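VAO-type flavoprotein oxidase VAO615 (Myceliophthora thermophila, PDB 6F72) binds FAD bicovalently and is probably a secreted oxidoreductase of still unidentified substrate that, once reduced, reacts rapidly with molecular oxygen. Local coordinates at residues F412-I417 with T501-M506; S530-N535 with T556-E561. All coordinates share one frame; numbering follows the deposited sequence.

Interaction 1 of 2, residues F412-I417 with T501-M506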
loop_
_atom_site.group_PDB
_atom_site.type_symbol
_atom_site.label_atom_id
_atom_site.label_comp_id
_atom_site.label_asym_id
_atom_site.label_seq_id
_atom_site.Cartn_x
_atom_site.Cartn_y
_atom_site.Cartn_z
ATOM N N PHE A 412 -6.824 -0.723 10.516
ATOM C CA PHE A 412 -7.675 -1.894 10.314
ATOM C C PHE A 412 -8.292 -1.840 8.908
ATOM O O PHE A 412 -9.523 -1.816 8.750
ATOM C CB PHE A 412 -8.751 -2.007 11.414
ATOM C CG PHE A 412 -8.221 -1.798 12.813
ATOM C CD1 PHE A 412 -7.419 -2.766 13.435
ATOM C CD2 PHE A 412 -8.509 -0.624 13.509
ATOM C CE1 PHE A 412 -6.925 -2.561 14.722
ATOM C CE2 PHE A 412 -8.018 -0.417 14.793
ATOM C CZ PHE A 412 -7.236 -1.391 15.404
ATOM N N THR A 413 -7.414 -1.823 7.900
ATOM C CA THR A 413 -7.811 -1.718 6.505
ATOM C C THR A 413 -8.046 -3.123 5.962
ATOM O O THR A 413 -7.214 -4.019 6.127
ATOM C CB THR A 413 -6.762 -0.941 5.654
ATOM O OG1 THR A 413 -6.748 0.441 6.042
ATOM C CG2 THR A 413 -7.073 -1.009 4.160
ATOM N N ASN A 414 -9.216 -3.316 5.366
ATOM C CA ASN A 414 -9.539 -4.562 4.656
ATOM C C ASN A 414 -9.870 -4.218 3.221
ATOM O O ASN A 414 -9.986 -3.036 2.889
ATOM C CB ASN A 414 -10.705 -5.255 5.357
ATOM C CG ASN A 414 -10.481 -5.363 6.851
ATOM O OD1 ASN A 414 -9.747 -6.231 7.328
ATOM N ND2 ASN A 414 -11.096 -4.454 7.602
ATOM N N SER A 415 -10.008 -5.234 2.364
ATOM C CA SER A 415 -10.300 -4.993 0.963
ATOM C C SER A 415 -10.990 -6.149 0.270
ATOM O O SER A 415 -10.844 -7.332 0.626
ATOM C CB SER A 415 -9.016 -4.652 0.173
ATOM O OG SER A 415 -8.105 -5.737 0.230
ATOM N N ARG A 416 -11.727 -5.787 -0.759
ATOM C CA ARG A 416 -12.171 -6.769 -1.709
ATOM C C ARG A 416 -11.987 -6.191 -3.098
ATOM O O ARG A 416 -12.324 -5.023 -3.336
ATOM C CB ARG A 416 -13.629 -7.160 -1.415
ATOM C CG ARG A 416 -14.050 -8.485 -2.032
ATOM C CD ARG A 416 -13.423 -9.695 -1.350
ATOM N NE ARG A 416 -13.937 -10.896 -1.979
ATOM C CZ ARG A 416 -13.391 -12.107 -1.930
ATOM N NH1 ARG A 416 -12.257 -12.325 -1.274
ATOM N NH2 ARG A 416 -14.001 -13.112 -2.571
ATOM N N ILE A 417 -11.368 -6.981 -3.977
ATOM C CA ILE A 417 -11.421 -6.736 -5.406
ATOM C C ILE A 417 -12.713 -7.411 -5.854
ATOM O O ILE A 417 -12.885 -8.618 -5.675
ATOM C CB ILE A 417 -10.206 -7.319 -6.156
ATOM C CG1 ILE A 417 -8.933 -6.571 -5.746
ATOM C CG2 ILE A 417 -10.390 -7.194 -7.661
ATOM C CD1 ILE A 417 -7.714 -7.450 -5.622
ATOM N N THR A 501 -14.416 -11.344 11.243
ATOM C CA THR A 501 -15.822 -11.032 11.048
ATOM C C THR A 501 -16.036 -10.176 9.819
ATOM O O THR A 501 -16.764 -10.588 8.914
ATOM C CB THR A 501 -16.477 -10.399 12.316
ATOM O OG1 THR A 501 -16.340 -11.302 13.410
ATOM C CG2 THR A 501 -17.964 -10.117 12.115
ATOM N N LEU A 502 -15.429 -8.995 9.772
ATOM C CA LEU A 502 -15.697 -8.089 8.663
ATOM C C LEU A 502 -15.154 -8.606 7.307
ATOM O O LEU A 502 -15.904 -8.634 6.314
ATOM C CB LEU A 502 -15.229 -6.662 8.954
ATOM C CG LEU A 502 -15.510 -5.625 7.856
ATOM C CD1 LEU A 502 -16.993 -5.458 7.560
ATOM C CD2 LEU A 502 -14.909 -4.294 8.216
ATOM N N GLN A 503 -13.881 -9.021 7.264
ATOM C CA GLN A 503 -13.313 -9.549 6.027
ATOM C C GLN A 503 -14.059 -10.793 5.485
ATOM O O GLN A 503 -14.410 -10.788 4.303
ATOM C CB GLN A 503 -11.785 -9.768 6.113
ATOM C CG GLN A 503 -11.121 -10.129 4.789
ATOM C CD GLN A 503 -11.161 -9.006 3.772
ATOM O OE1 GLN A 503 -10.496 -7.995 3.947
ATOM N NE2 GLN A 503 -11.936 -9.185 2.692
ATOM N N PRO A 504 -14.303 -11.846 6.324
ATOM C CA PRO A 504 -15.099 -12.974 5.796
ATOM C C PRO A 504 -16.520 -12.616 5.324
ATOM O O PRO A 504 -17.040 -13.267 4.394
ATOM C CB PRO A 504 -15.135 -13.959 6.973
ATOM C CG PRO A 504 -13.848 -13.689 7.689
ATOM C CD PRO A 504 -13.747 -12.188 7.652
ATOM N N MET A 505 -17.144 -11.612 5.944
ATOM C CA MET A 505 -18.457 -11.130 5.488
ATOM C C MET A 505 -18.314 -10.538 4.091
ATOM O O MET A 505 -19.123 -10.828 3.209
ATOM C CB MET A 505 -19.084 -10.106 6.442
ATOM C CG MET A 505 -20.382 -9.498 5.912
ATOM S SD MET A 505 -21.277 -8.394 7.021
ATOM C CE MET A 505 -20.345 -6.874 6.853
ATOM N N MET A 506 -17.276 -9.715 3.913
ATOM C CA MET A 506 -16.932 -9.128 2.615
ATOM C C MET A 506 -16.657 -10.199 1.563
ATOM O O MET A 506 -17.115 -10.080 0.420
ATOM C CB MET A 506 -15.706 -8.204 2.743
ATOM C CG MET A 506 -15.955 -6.928 3.535
ATOM S SD MET A 506 -14.450 -6.182 4.191
ATOM C CE MET A 506 -13.583 -5.831 2.663
HETATM O O HOH W 1 -8.575 -8.127 5.996
#
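The break in strand 412-419 lies against helix 488-508 where Asn414 and Gln503 approach to 6.4 Å between their CA atoms, with Arg416 and Met506 the next closest pair at 6.9 Å. The main grip is a side chain reading a backbone: the Gln503 amide pairs with the backbone N-H and C=O of Ser415. Its OE1 receives the Ser415 N-H at 3.2 Å, in the carbonyl plane and on a lone pair, while NE2 donates to Ser415 O at 3.0 Å from well above that carbonyl's plane. With CG of Gln503 anti to the backbone N (chi1 -172°), the bend at chi2 turns the amide toward the strand. A second bond, from NE2 to Asp507 OD1, helps fix the rotation of the amide. A water donates to both Asn414 OD1 and Gln503 OE1, so OE1 accepts two hydrogens; the two amide planes stand 67° apart. Met506 supplies the apolar side of the contact: bent at chi3, it brings CE to 3.5 Å from Ser415 C, and its SD lies near Asn414 CB. Leu502 CD2 touches Asn414 ND2. Arg416 runs past the helix toward its C-terminal end, where its guanidinium forms a salt bridge with Asp507 and NE bonds to Thr510. The other edge of this strand pairs with 472-480; within the chain it is an outermost strand of the seven-stranded antiparallel sheet. A helix bonded to the edge strand of an antiparallel sheet fits the substrate domain of VAO-type flavoproteins.

Interaction 2 of 2, residues S530-N535 with T556-E561; sequences SFYGDN and TGVGSE
Tyr532, near the C-terminal end of helix 527-532, makes a buried contact, part polar and part aromatic, with the loop that follows helix 536-546. Its hydroxyl donates to Thr556 O at 2.5 Å, a short bond that meets a lone pair in the carbonyl plane. Tyr532 OH in turn accepts a hydrogen from a water oxygen 2.7 Å away, and that water also takes the N-H of Val558. The phenol is thereby tied to two points of the loop backbone. Its ring is packed on both faces: Val558 CG2 makes a CH-pi contact 3.9 Å from the centroid, while CB of Phe531 lies over the opposite face, and the Tyr536 ring meets that of Tyr532 with the planes about 50° apart. Both segments belong to the berberine-bridge-enzyme-like C-terminal region of this flavoprotein family. Within it, Gly557 to Ser560 forms a type II beta turn, with Gly559 adopting positive phi at its third position. Gly557 O accepts from both Ser560 N and Ser560 OG. Phe531 presents its ring edge to Thr556, whose OG1 lies in the ring plane 3.3 Å from CE2. At chi1 80°, OG1 sits between the backbone N and carbonyl carbon of Thr556, facing that edge.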
loop_
_atom_site.group_PDB
_atom_site.type_symbol
_atom_site.label_atom_id
_atom_site.label_comp_id
_atom_site.label_asym_id
_atom_site.label_seq_id
_atom_site.Cartn_x
_atom_site.Cartn_y
_atom_site.Cartn_z
ATOM N N SER A 530 -6.461 -16.174 -0.873
ATOM C CA SER A 530 -7.065 -14.935 -1.319
ATOM C C SER A 530 -6.071 -13.940 -1.928
ATOM O O SER A 530 -6.411 -13.233 -2.886
ATOM C CB SER A 530 -7.851 -14.295 -0.201
ATOM O OG SER A 530 -8.739 -13.355 -0.757
ATOM N N PHE A 531 -4.853 -13.881 -1.391
ATOM C CA PHE A 531 -3.863 -12.935 -1.915
ATOM C C PHE A 531 -3.218 -13.432 -3.206
ATOM O O PHE A 531 -2.941 -12.638 -4.101
ATOM C CB PHE A 531 -2.742 -12.631 -0.902
ATOM C CG PHE A 531 -3.192 -11.948 0.370
ATOM C CD1 PHE A 531 -4.485 -11.468 0.536
ATOM C CD2 PHE A 531 -2.254 -11.718 1.400
ATOM C CE1 PHE A 531 -4.863 -10.833 1.709
ATOM C CE2 PHE A 531 -2.622 -11.067 2.567
ATOM C CZ PHE A 531 -3.931 -10.637 2.725
ATOM N N TYR A 532 -2.967 -14.737 -3.283
ATOM C CA TYR A 532 -2.127 -15.310 -4.329
ATOM C C TYR A 532 -2.859 -16.265 -5.268
ATOM O O TYR A 532 -2.528 -16.330 -6.453
ATOM C CB TYR A 532 -0.893 -15.975 -3.708
ATOM C CG TYR A 532 -0.163 -15.074 -2.749
ATOM C CD1 TYR A 532 0.622 -13.993 -3.214
ATOM C CD2 TYR A 532 -0.250 -15.280 -1.376
ATOM C CE1 TYR A 532 1.297 -13.153 -2.319
ATOM C CE2 TYR A 532 0.415 -14.455 -0.480
ATOM C CZ TYR A 532 1.189 -13.392 -0.950
ATOM O OH TYR A 532 1.840 -12.560 -0.054
ATOM N N GLY A 533 -3.859 -16.985 -4.752
ATOM C CA GLY A 533 -4.635 -17.918 -5.587
ATOM C C GLY A 533 -3.766 -19.005 -6.207
ATOM O O GLY A 533 -2.870 -19.550 -5.543
ATOM N N ASP A 534 -4.020 -19.311 -7.484
ATOM C CA ASP A 534 -3.330 -20.410 -8.159
ATOM C C ASP A 534 -1.844 -20.111 -8.427
ATOM O O ASP A 534 -1.050 -21.042 -8.482
ATOM C CB ASP A 534 -4.081 -20.861 -9.438
ATOM C CG ASP A 534 -5.494 -21.370 -9.144
ATOM O OD1 ASP A 534 -5.672 -22.097 -8.142
ATOM O OD2 ASP A 534 -6.436 -21.042 -9.915
ATOM N N ASN A 535 -1.474 -18.830 -8.538
ATOM C CA ASN A 535 -0.064 -18.405 -8.671
ATOM C C ASN A 535 0.877 -18.822 -7.546
ATOM O O ASN A 535 2.091 -18.789 -7.731
ATOM C CB ASN A 535 0.057 -16.890 -8.836
ATOM C CG ASN A 535 -0.244 -16.430 -10.238
ATOM O OD1 ASN A 535 -0.157 -17.201 -11.205
ATOM N ND2 ASN A 535 -0.597 -15.155 -10.363
ATOM N N THR A 556 2.015 -12.985 5.998
ATOM C CA THR A 556 1.228 -13.241 4.772
ATOM C C THR A 556 2.032 -13.197 3.464
ATOM O O THR A 556 1.438 -13.172 2.375
ATOM C CB THR A 556 -0.054 -12.370 4.626
ATOM O OG1 THR A 556 0.279 -11.059 4.142
ATOM C CG2 THR A 556 -0.880 -12.302 5.935
ATOM N N GLY A 557 3.363 -13.219 3.560
ATOM C CA GLY A 557 4.216 -13.242 2.371
ATOM C C GLY A 557 4.369 -14.628 1.776
ATOM O O GLY A 557 4.173 -15.634 2.472
ATOM N N VAL A 558 4.755 -14.695 0.497
ATOM C CA VAL A 558 5.043 -15.984 -0.115
ATOM C C VAL A 558 6.179 -16.646 0.665
ATOM O O VAL A 558 7.226 -16.035 0.874
ATOM C CB VAL A 558 5.411 -15.859 -1.625
ATOM C CG1 VAL A 558 5.851 -17.201 -2.198
ATOM C CG2 VAL A 558 4.249 -15.280 -2.423
ATOM N N GLY A 559 5.946 -17.878 1.112
ATOM C CA GLY A 559 6.960 -18.654 1.817
ATOM C C GLY A 559 7.157 -18.253 3.272
ATOM O O GLY A 559 8.145 -18.657 3.898
ATOM N N SER A 560 6.217 -17.471 3.815
ATOM C CA SER A 560 6.305 -16.995 5.205
ATOM C C SER A 560 6.006 -18.096 6.200
ATOM O O SER A 560 6.439 -18.013 7.362
ATOM C CB SER A 560 5.361 -15.823 5.451
ATOM O OG SER A 560 4.031 -16.184 5.151
ATOM N N GLU A 561 5.269 -19.114 5.748
ATOM C CA GLU A 561 4.925 -20.277 6.564
ATOM C C GLU A 561 6.156 -21.089 7.019
ATOM O O GLU A 561 6.029 -22.024 7.804
ATOM C CB GLU A 561 3.847 -21.147 5.865
ATOM C CG GLU A 561 4.320 -22.030 4.698
ATOM C CD GLU A 561 4.416 -21.329 3.327
ATOM O OE1 GLU A 561 4.266 -20.088 3.235
ATOM O OE2 GLU A 561 4.668 -22.033 2.311
HETATM O O HOH W 2 4.364 -12.141 -0.787
#

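Interactions 1 and 2 lie in series along the chain, with centres about 17 Å apart, and touch directly where Arg416 NH1 packs 3.7 Å from Ser530 OG. Helices 488-508 and 527-532 are consecutive, and the connection between them serves both contacts: Ser415 OG bonds to Glu519 O, while Ser530 OG bonds to Val515 N, whose side chain also touches Gln503. Both lie near the FAD but not in contact range: about 9 Å from the Ser415 side chain and about 8 Å from Gly557. Interaction 1 lies at the sheet edge, whereas interaction 2 joins helix 527-532 to the loop after helix 536-546.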